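Local atomic coordinates of exosome complex component Rrp42 (Archaeoglobus fulgidus, PDB entry 3M7N), a protein that probably serves as a non-catalytic component of the archaeal exosome, an RNA-degrading complex, and helps to shape the active site of its partner Rrp41. Residues V244-N247 with C248-L252. Sequence-based numbering, arbitrary orientation.
Sequences VSIN and CARKL
N247 and R250 meet on the outer side of the helix, three residues apart, with the amide plane standing almost square to the guanidinium at 88°. In N247, CG sits anti to the backbone N (chi1 -161°), which carries the amide out alongside R250 and K251. OD1 of N247 makes a tight approach of 2.6 Å to R250 NH1, but the poor angle keeps it from counting as a hydrogen bond. A bend at chi3 (-35°) folds the arginine back over the preceding turn, where N247 CA lies over one face of the guanidinium, off its centre. The other terminal nitrogen, NH2, forms a salt bridge with D220, and this fixes the group from outside the helix. The same amide borders K251 with its nitrogen, the lysine's aliphatic chain passing with CE 3.8 Å from N247 ND2. With an alanine here the amide is gone, and a gap is likely to open beside R250 NH1 and K251 CE, the lysine chain turning more freely while R250 stays tied to D220.

All this sits on helix 235-253, which packs against the four-stranded antiparallel sheet of the second RNase PH-type domain. S245, C248 and A249 face that sheet and touch V187, while I246 reaches T216 and also packs on R212 of the neighbouring exonuclease 1 chain. One turn apart along the helix, V244 CG1 rests 4.1 Å from C248 SG. Beneath the side chains run regular i-to-i+4 bonds: C248 N to V244 O is 2.8 Å and almost straight, and K251 N reaches N247 O at 3.1 Å.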
ATOM      1  N   VAL H 244      -6.422 -25.058 -35.905  1.00 25.99           N
ATOM      2  CA  VAL H 244      -5.491 -25.850 -35.122  1.00 23.34           C
ATOM      3  C   VAL H 244      -6.009 -26.052 -33.695  1.00 26.85           C
ATOM      4  O   VAL H 244      -5.941 -27.165 -33.163  1.00 25.98           O
ATOM      5  CB  VAL H 244      -4.085 -25.198 -35.134  1.00 31.24           C
ATOM      6  CG1 VAL H 244      -3.219 -25.722 -33.988  1.00 27.74           C
ATOM      7  CG2 VAL H 244      -3.402 -25.422 -36.483  1.00 24.62           C
ATOM      8  N   SER H 245      -6.581 -24.990 -33.109  1.00 25.25           N
ATOM      9  CA  SER H 245      -7.009 -24.998 -31.706  1.00 24.88           C
ATOM     10  C   SER H 245      -8.234 -25.868 -31.457  1.00 25.41           C
ATOM     11  O   SER H 245      -8.285 -26.631 -30.492  1.00 24.13           O
ATOM     12  CB  SER H 245      -7.287 -23.577 -31.184  1.00 20.90           C
ATOM     13  OG  SER H 245      -6.128 -22.781 -31.229  1.00 22.65           O
ATOM     14  N   ILE H 246      -9.234 -25.725 -32.311  1.00 25.72           N
ATOM     15  CA  ILE H 246     -10.409 -26.567 -32.214  1.00 26.75           C
ATOM     16  C   ILE H 246      -9.953 -28.019 -32.251  1.00 24.28           C
ATOM     17  O   ILE H 246     -10.361 -28.822 -31.434  1.00 24.83           O
ATOM     18  CB  ILE H 246     -11.410 -26.284 -33.365  1.00 30.93           C
ATOM     19  CG1 ILE H 246     -11.882 -24.818 -33.316  1.00 26.98           C
ATOM     20  CG2 ILE H 246     -12.584 -27.265 -33.316  1.00 27.24           C
ATOM     21  CD1 ILE H 246     -12.808 -24.416 -34.463  1.00 24.29           C
ATOM     22  N   ASN H 247      -9.064 -28.331 -33.186  1.00 25.62           N
ATOM     23  CA  ASN H 247      -8.516 -29.675 -33.288  1.00 26.09           C
ATOM     24  C   ASN H 247      -7.803 -30.118 -32.001  1.00 28.73           C
ATOM     25  O   ASN H 247      -8.164 -31.147 -31.423  1.00 29.75           O
ATOM     26  CB  ASN H 247      -7.597 -29.794 -34.515  1.00 29.28           C
ATOM     27  CG  ASN H 247      -7.365 -31.239 -34.941  1.00 36.89           C
ATOM     28  OD1 ASN H 247      -8.170 -31.817 -35.675  1.00 38.71           O
ATOM     29  ND2 ASN H 247      -6.260 -31.825 -34.486  1.00 34.84           N
ATOM     30  N   CYS H 248      -6.801 -29.347 -31.558  1.00 28.96           N
ATOM     31  CA  CYS H 248      -6.088 -29.625 -30.294  1.00 23.46           C
ATOM     32  C   CYS H 248      -7.018 -29.857 -29.108  1.00 25.26           C
ATOM     33  O   CYS H 248      -6.782 -30.742 -28.293  1.00 27.07           O
ATOM     34  CB  CYS H 248      -5.152 -28.470 -29.924  1.00 22.15           C
ATOM     35  SG  CYS H 248      -3.687 -28.332 -30.920  1.00 28.11           S
ATOM     36  N   ALA H 249      -8.053 -29.029 -29.007  1.00 24.43           N
ATOM     37  CA  ALA H 249      -9.053 -29.130 -27.953  1.00 24.82           C
ATOM     38  C   ALA H 249      -9.760 -30.489 -27.991  1.00 29.99           C
ATOM     39  O   ALA H 249     -10.063 -31.082 -26.948  1.00 28.64           O
ATOM     40  CB  ALA H 249     -10.082 -27.984 -28.097  1.00 18.75           C
ATOM     41  N   ARG H 250     -10.029 -30.967 -29.203  1.00 30.47           N
ATOM     42  CA  ARG H 250     -10.676 -32.259 -29.395  1.00 34.20           C
ATOM     43  C   ARG H 250      -9.785 -33.383 -28.890  1.00 32.08           C
ATOM     44  O   ARG H 250     -10.239 -34.226 -28.133  1.00 33.77           O
ATOM     45  CB  ARG H 250     -11.039 -32.497 -30.873  1.00 35.68           C
ATOM     46  CG  ARG H 250     -12.502 -32.217 -31.239  1.00 42.55           C
ATOM     47  CD  ARG H 250     -12.965 -33.111 -32.403  1.00 41.81           C
ATOM     48  NE  ARG H 250     -11.881 -33.329 -33.356  1.00 38.25           N
ATOM     49  CZ  ARG H 250     -11.561 -32.491 -34.338  1.00 39.19           C
ATOM     50  NH1 ARG H 250     -10.545 -32.772 -35.144  1.00 37.49           N
ATOM     51  NH2 ARG H 250     -12.261 -31.379 -34.523  1.00 39.65           N
ATOM     52  N   LYS H 251      -8.525 -33.407 -29.317  1.00 30.06           N
ATOM     53  CA  LYS H 251      -7.588 -34.410 -28.803  1.00 35.11           C
ATOM     54  C   LYS H 251      -7.563 -34.395 -27.272  1.00 39.28           C
ATOM     55  O   LYS H 251      -7.698 -35.434 -26.617  1.00 46.57           O
ATOM     56  CB  LYS H 251      -6.180 -34.142 -29.313  1.00 33.71           C
ATOM     57  CG  LYS H 251      -5.890 -34.644 -30.721  1.00 43.78           C
ATOM     58  CD  LYS H 251      -7.097 -34.521 -31.623  1.00 44.91           C
ATOM     59  CE  LYS H 251      -6.881 -35.237 -32.957  1.00 46.23           C
ATOM     60  NZ  LYS H 251      -8.205 -35.625 -33.558  1.00 50.35           N
ATOM     61  N   LEU H 252      -7.389 -33.207 -26.707  1.00 29.29           N
ATOM     62  CA  LEU H 252      -7.369 -33.050 -25.270  1.00 34.07           C
ATOM     63  C   LEU H 252      -8.604 -33.652 -24.643  1.00 36.14           C
ATOM     64  O   LEU H 252      -8.535 -34.336 -23.617  1.00 38.59           O
ATOM     65  CB  LEU H 252      -7.246 -31.564 -24.903  1.00 27.65           C
ATOM     66  CG  LEU H 252      -5.800 -31.072 -25.028  1.00 29.80           C
ATOM     67  CD1 LEU H 252      -5.674 -29.600 -24.708  1.00 24.75           C
ATOM     68  CD2 LEU H 252      -4.889 -31.907 -24.121  1.00 27.73           C
TER